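Cytochrome c, putative (Shewanella oneidensis, PDB 1SP3) is an octaheme c-type cytochrome that probably acts as a respiratory oxidoreductase, with tetrathionate reduction the activity assigned to it, and holds its hemes close together within one chain. Local coordinates at residues K35-L43 and C74-W83; L99-Y108 and I127-N138. All blocks are in the same frame, centred on the assembly; numbering follows the deposited sequence.

Contact 1 (K35-L43 and C74-W83); sequences KTSHWTWEL and CTSCHAGYGW. With HEC (heme c), chain F.
W39 O is held by H78 NE2 at 2.7 Å across K35-L43 and C74-W83, in a nearly straight bond (169° at the hydrogen) that lies in the imidazole plane. H78 CG stands anti to the backbone N (chi1 -178°), which carries the ring out to this carbonyl; CE1 of the same ring lies 3.7 Å from W39 CZ3. The W41 indole takes an H78 edge on its face, edge-to-face with planes at 82°, and W83 CZ3 comes to 3.4 Å from W41 CE3, the two six-membered rings oblique. At the rim of W41, C77 O sits 3.2 Å from CZ2, close to the indole plane. One water accepts from W41 NE1 at 2.9 Å and from A79 N, and donates to H38 O, so it bridges both segments. A leucine in place of W41 would probably leave the water without its indole donor and the H78 edge without an aromatic face. Beside this cluster H38 NE2 binds the heme iron at 2.0 Å, opposite H143, and S37 OG donates to a propionate. C74 and C77 carry a second heme, making this a junction between neighbouring c-type heme sites of a multiheme cytochrome.

Contact 2 (L99-Y108 and I127-N138); sequences LICHDTTGTY and IAQNVGAPVRDN. With HEC (heme c), chain E.
I127 and L99 form the apolar centre, the L99 CD2 methyl lying 4.0 Å from I127 CG2 and 3.6 Å from V131 CG2, with the side chains crossing at about a right angle in both pairs. I127 CD1 reaches the other way, to Y108 CB and T107 OG1. Y108 in turn receives L99 CB over the centre of one ring face.

Outward from this core, I127 CG2 packs on the carboxylate of D103. D103 CG, anti to its own N (chi1 172°), turns the group back over its own loop: OD2 takes T105 OG1 on its syn lone pair and T105 N from above the carboxylate plane, an Asx turn, and OD1 accepts from Y108 N. A water joins OD2 to I127 O.

Backbone polar atoms are met by precise partners. N138 ND2 donates to D103 O at 2.7 Å, almost straight (177°) and on a lone pair, while N138 OD1 accepts from V135 N. T104 OG1 gives its proton to N130 O at 2.5 Å. G132 is gripped twice by H102: its N donates to H102 O, and its O accepts from H102 ND1 at 2.8 Å, near the imidazole plane. That second bond fixes the rotation of the ring and would probably make it a stronger electron donor to iron. H102 NE2 binds the metal opposite H190, and C101 SG is bonded to heme CAC, the proximal Cys-His end of a c-type heme-binding motif.

Overall arrangement
Both contacts are buried, but contact 1 lies nearer the chain centre, about 14 Å away against 22 Å, and none of its touching residues is exposed, whereas T104, T107 and A133 of contact 2 are. They follow one another along the chain, with centres about 18 Å apart, and meet through Y81 OH and Y108 OH, a probable hydrogen bond at 3.0 Å. Each supplies one axial histidine to a different heme. Contact 1 relies on aromatic rings with one direct hydrogen bond between its segments; contact 2 buries more surface, 770 against 422 Å², and joins its loops and helix ends mainly by backbone-directed hydrogen bonds around a small aliphatic centre.

Contact 1 (K35-L43 and C74-W83)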
loop_
_atom_site.group_PDB
_atom_site.type_symbol
_atom_site.label_atom_id
_atom_site.label_comp_id
_atom_site.label_asym_id
_atom_site.label_seq_id
_atom_site.Cartn_x
_atom_site.Cartn_y
_atom_site.Cartn_z
ATOM N N LYS A 35 -17.237 2.505 -10.055
ATOM C CA LYS A 35 -17.059 3.871 -9.661
ATOM C C LYS A 35 -15.910 3.984 -8.656
ATOM O O LYS A 35 -15.596 5.113 -8.299
ATOM C CB LYS A 35 -18.301 4.477 -9.027
ATOM C CG LYS A 35 -19.570 4.546 -9.919
ATOM C CD LYS A 35 -20.721 5.167 -9.076
ATOM C CE LYS A 35 -22.105 5.022 -9.726
ATOM N NZ LYS A 35 -23.166 5.069 -8.638
ATOM N N THR A 36 -15.317 2.880 -8.179
ATOM C CA THR A 36 -14.407 3.053 -7.055
ATOM C C THR A 36 -13.000 2.916 -7.376
ATOM O O THR A 36 -12.680 2.416 -8.466
ATOM C CB THR A 36 -14.658 2.092 -5.921
ATOM O OG1 THR A 36 -14.194 0.806 -6.317
ATOM C CG2 THR A 36 -16.177 2.003 -5.524
ATOM N N SER A 37 -12.115 3.282 -6.422
ATOM C CA SER A 37 -10.674 3.143 -6.709
ATOM C C SER A 37 -10.236 1.673 -6.966
ATOM O O SER A 37 -9.201 1.428 -7.622
ATOM C CB SER A 37 -9.809 3.798 -5.650
ATOM O OG SER A 37 -9.825 3.021 -4.549
ATOM N N HIS A 38 -10.988 0.697 -6.468
ATOM C CA HIS A 38 -10.573 -0.712 -6.740
ATOM C C HIS A 38 -10.600 -1.023 -8.217
ATOM O O HIS A 38 -9.965 -1.910 -8.653
ATOM C CB HIS A 38 -11.424 -1.709 -5.969
ATOM C CG HIS A 38 -10.831 -2.025 -4.632
ATOM N ND1 HIS A 38 -11.343 -1.520 -3.457
ATOM C CD2 HIS A 38 -9.685 -2.672 -4.299
ATOM C CE1 HIS A 38 -10.567 -1.902 -2.451
ATOM N NE2 HIS A 38 -9.551 -2.596 -2.934
ATOM N N TRP A 39 -11.435 -0.307 -8.958
ATOM C CA TRP A 39 -11.519 -0.465 -10.392
ATOM C C TRP A 39 -10.665 0.591 -11.099
ATOM O O TRP A 39 -9.952 0.237 -11.984
ATOM C CB TRP A 39 -12.963 -0.241 -10.825
ATOM C CG TRP A 39 -13.160 -0.327 -12.286
ATOM C CD1 TRP A 39 -13.629 0.673 -13.126
ATOM C CD2 TRP A 39 -12.957 -1.493 -13.127
ATOM N NE1 TRP A 39 -13.674 0.208 -14.409
ATOM C CE2 TRP A 39 -13.302 -1.124 -14.435
ATOM C CE3 TRP A 39 -12.513 -2.842 -12.887
ATOM C CZ2 TRP A 39 -13.183 -2.002 -15.514
ATOM C CZ3 TRP A 39 -12.414 -3.710 -13.971
ATOM C CH2 TRP A 39 -12.768 -3.283 -15.271
ATOM N N THR A 40 -10.813 1.874 -10.793
ATOM C CA THR A 40 -10.104 2.869 -11.558
ATOM C C THR A 40 -8.625 3.011 -11.188
ATOM O O THR A 40 -7.883 3.596 -11.983
ATOM C CB THR A 40 -10.724 4.209 -11.370
ATOM O OG1 THR A 40 -10.657 4.532 -9.964
ATOM C CG2 THR A 40 -12.273 4.183 -11.745
ATOM N N TRP A 41 -8.230 2.621 -9.956
ATOM C CA TRP A 41 -6.864 2.896 -9.474
ATOM C C TRP A 41 -6.600 4.397 -9.432
ATOM O O TRP A 41 -5.442 4.888 -9.554
ATOM C CB TRP A 41 -5.792 2.160 -10.321
ATOM C CG TRP A 41 -5.618 0.649 -9.849
ATOM C CD1 TRP A 41 -6.456 -0.073 -8.992
ATOM C CD2 TRP A 41 -4.611 -0.261 -10.274
ATOM N NE1 TRP A 41 -5.967 -1.348 -8.823
ATOM C CE2 TRP A 41 -4.841 -1.499 -9.589
ATOM C CE3 TRP A 41 -3.490 -0.158 -11.157
ATOM C CZ2 TRP A 41 -4.035 -2.606 -9.765
ATOM C CZ3 TRP A 41 -2.692 -1.282 -11.315
ATOM C CH2 TRP A 41 -2.958 -2.495 -10.615
ATOM N N GLU A 42 -7.664 5.154 -9.226
ATOM C CA GLU A 42 -7.501 6.619 -9.089
ATOM C C GLU A 42 -8.167 7.151 -7.887
ATOM O O GLU A 42 -9.269 6.728 -7.585
ATOM C CB GLU A 42 -8.029 7.363 -10.300
ATOM C CG GLU A 42 -7.234 7.003 -11.567
ATOM C CD GLU A 42 -7.395 7.999 -12.695
ATOM O OE1 GLU A 42 -8.589 8.173 -13.106
ATOM O OE2 GLU A 42 -6.333 8.555 -13.211
ATOM N N LEU A 43 -7.499 8.097 -7.229
ATOM C CA LEU A 43 -8.009 8.822 -6.085
ATOM C C LEU A 43 -7.699 10.320 -6.250
ATOM O O LEU A 43 -6.625 10.682 -6.705
ATOM C CB LEU A 43 -7.290 8.394 -4.809
ATOM C CG LEU A 43 -7.786 7.098 -4.142
ATOM C CD1 LEU A 43 -6.773 6.614 -3.112
ATOM C CD2 LEU A 43 -9.225 7.197 -3.562
ATOM N N CYS A 74 1.558 -5.812 -13.067
ATOM C CA CYS A 74 0.962 -5.143 -11.897
ATOM C C CYS A 74 -0.517 -5.401 -11.702
ATOM O O CYS A 74 -1.021 -5.435 -10.560
ATOM C CB CYS A 74 1.320 -3.659 -11.907
ATOM S SG CYS A 74 3.073 -3.531 -12.462
ATOM N N THR A 75 -1.218 -5.615 -12.808
ATOM C CA THR A 75 -2.669 -5.732 -12.743
ATOM C C THR A 75 -3.157 -7.143 -12.413
ATOM O O THR A 75 -4.386 -7.413 -12.382
ATOM C CB THR A 75 -3.348 -5.169 -14.021
ATOM O OG1 THR A 75 -2.923 -5.941 -15.150
ATOM C CG2 THR A 75 -2.982 -3.594 -14.346
ATOM N N SER A 76 -2.229 -8.046 -12.123
ATOM C CA SER A 76 -2.565 -9.276 -11.383
ATOM C C SER A 76 -3.171 -8.919 -10.058
ATOM O O SER A 76 -3.772 -9.808 -9.404
ATOM C CB SER A 76 -1.264 -10.061 -11.027
ATOM O OG SER A 76 -0.129 -9.160 -11.084
ATOM N N CYS A 77 -2.927 -7.684 -9.582
ATOM C CA CYS A 77 -3.618 -7.138 -8.391
ATOM C C CYS A 77 -4.590 -5.988 -8.730
ATOM O O CYS A 77 -4.870 -5.121 -7.899
ATOM C CB CYS A 77 -2.608 -6.743 -7.291
ATOM S SG CYS A 77 -1.848 -8.282 -6.709
ATOM N N HIS A 78 -5.129 -6.016 -9.938
ATOM C CA HIS A 78 -6.295 -5.195 -10.301
ATOM C C HIS A 78 -7.567 -6.065 -10.289
ATOM O O HIS A 78 -7.565 -7.170 -10.804
ATOM C CB HIS A 78 -6.112 -4.571 -11.715
ATOM C CG HIS A 78 -7.228 -3.692 -12.148
ATOM N ND1 HIS A 78 -7.942 -3.946 -13.305
ATOM C CD2 HIS A 78 -7.771 -2.562 -11.596
ATOM C CE1 HIS A 78 -8.859 -2.995 -13.469
ATOM N NE2 HIS A 78 -8.746 -2.119 -12.469
ATOM N N ALA A 79 -8.662 -5.546 -9.733
ATOM C CA ALA A 79 -9.939 -6.269 -9.711
ATOM C C ALA A 79 -10.605 -6.265 -11.115
ATOM O O ALA A 79 -11.808 -5.956 -11.248
ATOM C CB ALA A 79 -10.890 -5.653 -8.634
ATOM N N GLY A 80 -9.790 -6.566 -12.135
ATOM C CA GLY A 80 -10.158 -6.534 -13.523
ATOM C C GLY A 80 -9.467 -7.604 -14.347
ATOM O O GLY A 80 -8.504 -8.295 -13.852
ATOM N N TYR A 81 -9.879 -7.736 -15.629
ATOM C CA TYR A 81 -9.217 -8.689 -16.524
ATOM C C TYR A 81 -8.685 -7.980 -17.806
ATOM O O TYR A 81 -9.473 -7.488 -18.549
ATOM C CB TYR A 81 -10.222 -9.757 -17.029
ATOM C CG TYR A 81 -10.839 -10.612 -15.944
ATOM C CD1 TYR A 81 -12.238 -10.726 -15.833
ATOM C CD2 TYR A 81 -10.035 -11.381 -15.105
ATOM C CE1 TYR A 81 -12.806 -11.565 -14.831
ATOM C CE2 TYR A 81 -10.582 -12.178 -14.152
ATOM C CZ TYR A 81 -11.972 -12.283 -14.007
ATOM O OH TYR A 81 -12.495 -13.107 -13.004
ATOM N N GLY A 82 -7.372 -7.984 -18.092
ATOM C CA GLY A 82 -6.892 -7.432 -19.378
ATOM C C GLY A 82 -6.224 -6.062 -19.360
ATOM O O GLY A 82 -5.866 -5.573 -20.412
ATOM N N TRP A 83 -6.123 -5.388 -18.209
ATOM C CA TRP A 83 -5.466 -4.082 -18.186
ATOM C C TRP A 83 -3.951 -4.332 -18.395
ATOM O O TRP A 83 -3.225 -4.726 -17.479
ATOM C CB TRP A 83 -5.785 -3.301 -16.900
ATOM C CG TRP A 83 -5.129 -1.952 -16.803
ATOM C CD1 TRP A 83 -4.324 -1.362 -17.750
ATOM C CD2 TRP A 83 -5.242 -1.023 -15.755
ATOM N NE1 TRP A 83 -3.909 -0.130 -17.330
ATOM C CE2 TRP A 83 -4.433 0.096 -16.094
ATOM C CE3 TRP A 83 -5.849 -1.044 -14.515
ATOM C CZ2 TRP A 83 -4.274 1.180 -15.256
ATOM C CZ3 TRP A 83 -5.726 0.042 -13.706
ATOM C CH2 TRP A 83 -4.920 1.117 -14.036
HETATM FE FE HEC F . -8.054 -3.240 -1.773
HETATM C CHA HEC F . -6.930 -0.051 -1.934
HETATM C CHB HEC F . -9.514 -2.515 1.228
HETATM C CHC HEC F . -9.662 -6.227 -1.876
HETATM C CHD HEC F . -6.253 -3.981 -4.581
HETATM N NA HEC F . -8.191 -1.610 -0.581
HETATM C C1A HEC F . -7.612 -0.414 -0.801
HETATM C C2A HEC F . -7.953 0.510 0.243
HETATM C C3A HEC F . -8.705 -0.156 1.117
HETATM C C4A HEC F . -8.851 -1.498 0.629
HETATM C CMA HEC F . -9.224 0.405 2.473
HETATM C CAA HEC F . -7.409 2.012 0.326
HETATM C CBA HEC F . -8.404 3.058 -0.179
HETATM C CGA HEC F . -8.091 3.402 -1.620
HETATM O O1A HEC F . -9.010 3.896 -2.346
HETATM O O2A HEC F . -6.895 3.276 -2.023
HETATM N NB HEC F . -9.341 -4.187 -0.528
HETATM C C1B HEC F . -9.822 -3.724 0.644
HETATM C C2B HEC F . -10.615 -4.755 1.270
HETATM C C3B HEC F . -10.637 -5.801 0.448
HETATM C C4B HEC F . -9.859 -5.439 -0.725
HETATM C CMB HEC F . -11.232 -4.492 2.670
HETATM C CAB HEC F . -11.481 -7.115 0.529
HETATM C CBB HEC F . -12.850 -6.918 0.660
HETATM N NC HEC F . -7.990 -4.792 -2.963
HETATM C C1C HEC F . -8.746 -5.972 -2.855
HETATM C C2C HEC F . -8.290 -6.878 -3.862
HETATM C C3C HEC F . -7.392 -6.235 -4.609
HETATM C C4C HEC F . -7.153 -4.916 -4.083
HETATM C CMC HEC F . -8.753 -8.347 -4.056
HETATM C CAC HEC F . -6.701 -6.874 -5.810
HETATM C CBC HEC F . -7.471 -7.294 -6.901
HETATM N ND HEC F . -6.726 -2.226 -3.005
HETATM C C1D HEC F . -6.106 -2.701 -4.150
HETATM C C2D HEC F . -5.388 -1.660 -4.821
HETATM C C3D HEC F . -5.671 -0.437 -4.028
HETATM C C4D HEC F . -6.500 -0.877 -2.918
HETATM C CMD HEC F . -4.512 -1.650 -6.108
HETATM C CAD HEC F . -5.168 1.010 -4.306
HETATM C CBD HEC F . -6.325 1.583 -5.100
HETATM C CGD HEC F . -5.978 2.996 -5.550
HETATM O O1D HEC F . -6.113 3.905 -4.694
HETATM O O2D HEC F . -5.564 3.260 -6.725
HETATM O O HOH W 1 -7.821 -3.279 -7.713
#

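Contact 2 (L99-Y108 and I127-N138)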
loop_
_atom_site.group_PDB
_atom_site.type_symbol
_atom_site.label_atom_id
_atom_site.label_comp_id
_atom_site.label_asym_id
_atom_site.label_seq_id
_atom_site.Cartn_x
_atom_site.Cartn_y
_atom_site.Cartn_z
ATOM N N LEU A 99 -14.662 -12.544 -9.020
ATOM C CA LEU A 99 -14.212 -13.696 -8.237
ATOM C C LEU A 99 -13.115 -13.444 -7.204
ATOM O O LEU A 99 -13.039 -14.180 -6.177
ATOM C CB LEU A 99 -13.733 -14.765 -9.218
ATOM C CG LEU A 99 -14.798 -15.075 -10.258
ATOM C CD1 LEU A 99 -14.120 -15.951 -11.358
ATOM C CD2 LEU A 99 -16.061 -15.766 -9.623
ATOM N N ILE A 100 -12.252 -12.460 -7.473
ATOM C CA ILE A 100 -11.134 -12.274 -6.590
ATOM C C ILE A 100 -11.615 -11.931 -5.134
ATOM O O ILE A 100 -11.051 -12.429 -4.149
ATOM C CB ILE A 100 -10.108 -11.289 -7.177
ATOM C CG1 ILE A 100 -8.831 -11.153 -6.303
ATOM C CG2 ILE A 100 -10.727 -9.938 -7.396
ATOM C CD1 ILE A 100 -7.928 -12.269 -6.539
ATOM N N CYS A 101 -12.684 -11.168 -4.973
ATOM C CA CYS A 101 -13.134 -10.878 -3.605
ATOM C C CYS A 101 -14.128 -11.872 -3.061
ATOM O O CYS A 101 -14.372 -11.899 -1.877
ATOM C CB CYS A 101 -13.752 -9.488 -3.507
ATOM S SG CYS A 101 -12.523 -8.170 -3.865
ATOM N N HIS A 102 -14.757 -12.615 -3.936
ATOM C CA HIS A 102 -15.926 -13.435 -3.559
ATOM C C HIS A 102 -15.706 -14.934 -3.627
ATOM O O HIS A 102 -16.578 -15.676 -3.211
ATOM C CB HIS A 102 -17.136 -13.026 -4.414
ATOM C CG HIS A 102 -17.679 -11.657 -4.054
ATOM N ND1 HIS A 102 -18.189 -11.369 -2.810
ATOM C CD2 HIS A 102 -17.808 -10.519 -4.772
ATOM C CE1 HIS A 102 -18.605 -10.113 -2.762
ATOM N NE2 HIS A 102 -18.422 -9.585 -3.956
ATOM N N ASP A 103 -14.549 -15.372 -4.137
ATOM C CA ASP A 103 -14.216 -16.806 -4.118
ATOM C C ASP A 103 -14.094 -17.430 -2.702
ATOM O O ASP A 103 -13.304 -16.953 -1.885
ATOM C CB ASP A 103 -12.916 -17.085 -4.898
ATOM C CG ASP A 103 -12.449 -18.523 -4.724
ATOM O OD1 ASP A 103 -11.241 -18.719 -4.415
ATOM O OD2 ASP A 103 -13.260 -19.479 -4.833
ATOM N N THR A 104 -14.825 -18.526 -2.422
ATOM C CA THR A 104 -14.722 -19.123 -1.110
ATOM C C THR A 104 -13.904 -20.415 -1.171
ATOM O O THR A 104 -13.727 -21.037 -0.184
ATOM C CB THR A 104 -16.096 -19.428 -0.484
ATOM O OG1 THR A 104 -16.809 -20.362 -1.319
ATOM C CG2 THR A 104 -16.977 -18.190 -0.482
ATOM N N THR A 105 -13.420 -20.817 -2.341
ATOM C CA THR A 105 -12.808 -22.142 -2.385
ATOM C C THR A 105 -11.330 -22.062 -2.017
ATOM O O THR A 105 -10.740 -23.072 -1.753
ATOM C CB THR A 105 -12.888 -22.738 -3.790
ATOM O OG1 THR A 105 -12.203 -21.827 -4.692
ATOM C CG2 THR A 105 -14.367 -22.873 -4.285
ATOM N N GLY A 106 -10.738 -20.869 -2.101
ATOM C CA GLY A 106 -9.318 -20.682 -1.842
ATOM C C GLY A 106 -8.511 -21.082 -3.029
ATOM O O GLY A 106 -7.296 -21.098 -2.957
ATOM N N THR A 107 -9.139 -21.434 -4.145
ATOM C CA THR A 107 -8.301 -21.825 -5.289
ATOM C C THR A 107 -8.172 -20.715 -6.338
ATOM O O THR A 107 -7.337 -20.838 -7.253
ATOM C CB THR A 107 -8.821 -23.076 -5.998
ATOM O OG1 THR A 107 -10.057 -22.771 -6.698
ATOM C CG2 THR A 107 -9.112 -24.188 -4.992
ATOM N N TYR A 108 -9.020 -19.674 -6.263
ATOM C CA TYR A 108 -8.987 -18.668 -7.321
ATOM C C TYR A 108 -7.697 -17.833 -7.196
ATOM O O TYR A 108 -7.375 -17.318 -6.143
ATOM C CB TYR A 108 -10.252 -17.803 -7.386
ATOM C CG TYR A 108 -10.184 -16.710 -8.461
ATOM C CD1 TYR A 108 -10.525 -16.963 -9.772
ATOM C CD2 TYR A 108 -9.810 -15.388 -8.124
ATOM C CE1 TYR A 108 -10.531 -15.956 -10.729
ATOM C CE2 TYR A 108 -9.829 -14.377 -9.093
ATOM C CZ TYR A 108 -10.164 -14.680 -10.383
ATOM O OH TYR A 108 -10.106 -13.708 -11.324
ATOM N N ILE A 127 -15.521 -22.449 -9.028
ATOM C CA ILE A 127 -15.286 -21.205 -8.293
ATOM C C ILE A 127 -16.550 -20.323 -8.329
ATOM O O ILE A 127 -16.992 -19.855 -7.275
ATOM C CB ILE A 127 -14.079 -20.487 -8.867
ATOM C CG1 ILE A 127 -12.802 -21.329 -8.558
ATOM C CG2 ILE A 127 -14.034 -18.974 -8.411
ATOM C CD1 ILE A 127 -11.515 -20.898 -9.238
ATOM N N ALA A 128 -17.107 -20.085 -9.522
ATOM C CA ALA A 128 -18.290 -19.227 -9.675
ATOM C C ALA A 128 -19.468 -19.711 -8.855
ATOM O O ALA A 128 -20.164 -18.899 -8.306
ATOM C CB ALA A 128 -18.738 -19.167 -11.096
ATOM N N GLN A 129 -19.702 -21.032 -8.800
ATOM C CA GLN A 129 -20.836 -21.582 -8.068
ATOM C C GLN A 129 -20.697 -21.396 -6.574
ATOM O O GLN A 129 -21.721 -21.261 -5.842
ATOM C CB GLN A 129 -20.969 -23.066 -8.356
ATOM C CG GLN A 129 -21.499 -23.353 -9.747
ATOM C CD GLN A 129 -21.231 -24.776 -10.155
ATOM O OE1 GLN A 129 -20.812 -25.014 -11.285
ATOM N NE2 GLN A 129 -21.464 -25.733 -9.232
ATOM N N ASN A 130 -19.449 -21.355 -6.104
ATOM C CA ASN A 130 -19.243 -21.264 -4.669
ATOM C C ASN A 130 -19.005 -19.873 -4.056
ATOM O O ASN A 130 -18.693 -19.749 -2.902
ATOM C CB ASN A 130 -18.176 -22.234 -4.281
ATOM C CG ASN A 130 -18.696 -23.673 -4.366
ATOM O OD1 ASN A 130 -19.359 -24.106 -3.436
ATOM N ND2 ASN A 130 -18.480 -24.378 -5.547
ATOM N N VAL A 131 -19.188 -18.847 -4.871
ATOM C CA VAL A 131 -18.893 -17.446 -4.559
ATOM C C VAL A 131 -19.717 -17.064 -3.310
ATOM O O VAL A 131 -20.833 -17.563 -3.102
ATOM C CB VAL A 131 -19.284 -16.791 -5.875
ATOM C CG1 VAL A 131 -20.452 -15.902 -5.869
ATOM C CG2 VAL A 131 -18.094 -16.434 -6.784
ATOM N N GLY A 132 -19.176 -16.194 -2.468
ATOM C CA GLY A 132 -19.918 -15.710 -1.328
ATOM C C GLY A 132 -19.222 -14.485 -0.689
ATOM O O GLY A 132 -18.480 -13.753 -1.370
ATOM N N ALA A 133 -19.426 -14.297 0.616
ATOM C CA ALA A 133 -18.971 -13.074 1.250
ATOM C C ALA A 133 -17.456 -13.181 1.356
ATOM O O ALA A 133 -16.928 -14.298 1.578
ATOM C CB ALA A 133 -19.663 -12.903 2.605
ATOM N N PRO A 134 -16.757 -12.074 1.068
ATOM C CA PRO A 134 -15.279 -12.039 1.205
ATOM C C PRO A 134 -14.870 -12.343 2.662
ATOM O O PRO A 134 -15.560 -11.864 3.632
ATOM C CB PRO A 134 -14.905 -10.553 0.930
ATOM C CG PRO A 134 -16.186 -10.011 -0.052
ATOM C CD PRO A 134 -17.344 -10.799 0.601
ATOM N N VAL A 135 -13.742 -13.037 2.817
ATOM C CA VAL A 135 -13.040 -13.149 4.117
ATOM C C VAL A 135 -11.665 -12.538 4.023
ATOM O O VAL A 135 -11.250 -12.093 2.919
ATOM C CB VAL A 135 -12.935 -14.606 4.540
ATOM C CG1 VAL A 135 -14.329 -15.151 4.691
ATOM C CG2 VAL A 135 -12.024 -15.471 3.558
ATOM N N ARG A 136 -10.925 -12.481 5.132
ATOM C CA ARG A 136 -9.587 -11.854 5.051
ATOM C C ARG A 136 -8.753 -12.325 3.865
ATOM O O ARG A 136 -8.069 -11.515 3.156
ATOM C CB ARG A 136 -8.835 -12.014 6.355
ATOM C CG ARG A 136 -9.519 -11.310 7.557
ATOM C CD ARG A 136 -8.765 -11.579 8.878
ATOM N NE ARG A 136 -8.625 -13.020 9.165
ATOM C CZ ARG A 136 -9.494 -13.769 9.882
ATOM N NH1 ARG A 136 -10.590 -13.200 10.388
ATOM N NH2 ARG A 136 -9.278 -15.109 10.061
ATOM N N ASP A 137 -8.836 -13.615 3.574
ATOM C CA ASP A 137 -7.973 -14.161 2.507
ATOM C C ASP A 137 -8.334 -13.634 1.108
ATOM O O ASP A 137 -7.507 -13.653 0.191
ATOM C CB ASP A 137 -7.933 -15.698 2.555
ATOM C CG ASP A 137 -6.546 -16.263 2.184
ATOM O OD1 ASP A 137 -5.491 -15.651 2.541
ATOM O OD2 ASP A 137 -6.386 -17.307 1.488
ATOM N N ASN A 138 -9.571 -13.174 0.901
ATOM C CA ASN A 138 -9.887 -12.616 -0.397
ATOM C C ASN A 138 -9.185 -11.248 -0.547
ATOM O O ASN A 138 -8.534 -11.007 -1.552
ATOM C CB ASN A 138 -11.385 -12.487 -0.606
ATOM C CG ASN A 138 -12.100 -13.819 -0.569
ATOM O OD1 ASN A 138 -12.740 -14.182 0.454
ATOM N ND2 ASN A 138 -12.051 -14.547 -1.700
HETATM FE FE HEC E . -18.885 -7.708 -4.231
HETATM C CHA HEC E . -20.992 -7.532 -1.528
HETATM C CHB HEC E . -21.472 -9.080 -5.993
HETATM C CHC HEC E . -16.940 -7.509 -7.008
HETATM C CHD HEC E . -16.214 -6.740 -2.409
HETATM N NA HEC E . -20.867 -8.251 -3.821
HETATM C C1A HEC E . -21.539 -8.055 -2.650
HETATM C C2A HEC E . -22.941 -8.482 -2.775
HETATM C C3A HEC E . -23.099 -8.888 -4.022
HETATM C C4A HEC E . -21.783 -8.728 -4.700
HETATM C CMA HEC E . -24.427 -9.413 -4.664
HETATM C CAA HEC E . -24.032 -8.421 -1.669
HETATM C CBA HEC E . -24.247 -6.937 -1.235
HETATM C CGA HEC E . -24.574 -6.065 -2.439
HETATM O O1A HEC E . -25.519 -6.520 -3.130
HETATM O O2A HEC E . -23.954 -4.946 -2.693
HETATM N NB HEC E . -19.159 -8.173 -6.058
HETATM C C1B HEC E . -20.273 -8.726 -6.614
HETATM C C2B HEC E . -20.030 -8.834 -8.028
HETATM C C3B HEC E . -18.808 -8.391 -8.283
HETATM C C4B HEC E . -18.215 -7.985 -7.066
HETATM C CMB HEC E . -21.040 -9.441 -9.062
HETATM C CAB HEC E . -18.115 -8.267 -9.689
HETATM C CBB HEC E . -18.689 -7.603 -10.743
HETATM N NC HEC E . -16.884 -7.176 -4.650
HETATM C C1C HEC E . -16.283 -7.206 -5.859
HETATM C C2C HEC E . -14.884 -6.861 -5.704
HETATM C C3C HEC E . -14.654 -6.628 -4.411
HETATM C C4C HEC E . -15.951 -6.818 -3.738
HETATM C CMC HEC E . -13.892 -6.795 -6.886
HETATM C CAC HEC E . -13.314 -6.258 -3.658
HETATM C CBC HEC E . -12.358 -5.415 -4.092
HETATM N ND HEC E . -18.658 -7.220 -2.313
HETATM C C1D HEC E . -17.424 -6.848 -1.761
HETATM C C2D HEC E . -17.612 -6.582 -0.389
HETATM C C3D HEC E . -19.114 -6.761 -0.151
HETATM C C4D HEC E . -19.661 -7.207 -1.370
HETATM C CMD HEC E . -16.542 -6.113 0.677
HETATM C CAD HEC E . -19.874 -6.621 1.170
HETATM C CBD HEC E . -19.575 -7.907 1.940
HETATM C CGD HEC E . -20.124 -7.977 3.349
HETATM O O1D HEC E . -19.643 -8.854 4.125
HETATM O O2D HEC E . -21.029 -7.164 3.681
HETATM O O HOH W 2 -15.859 -19.542 -4.974
#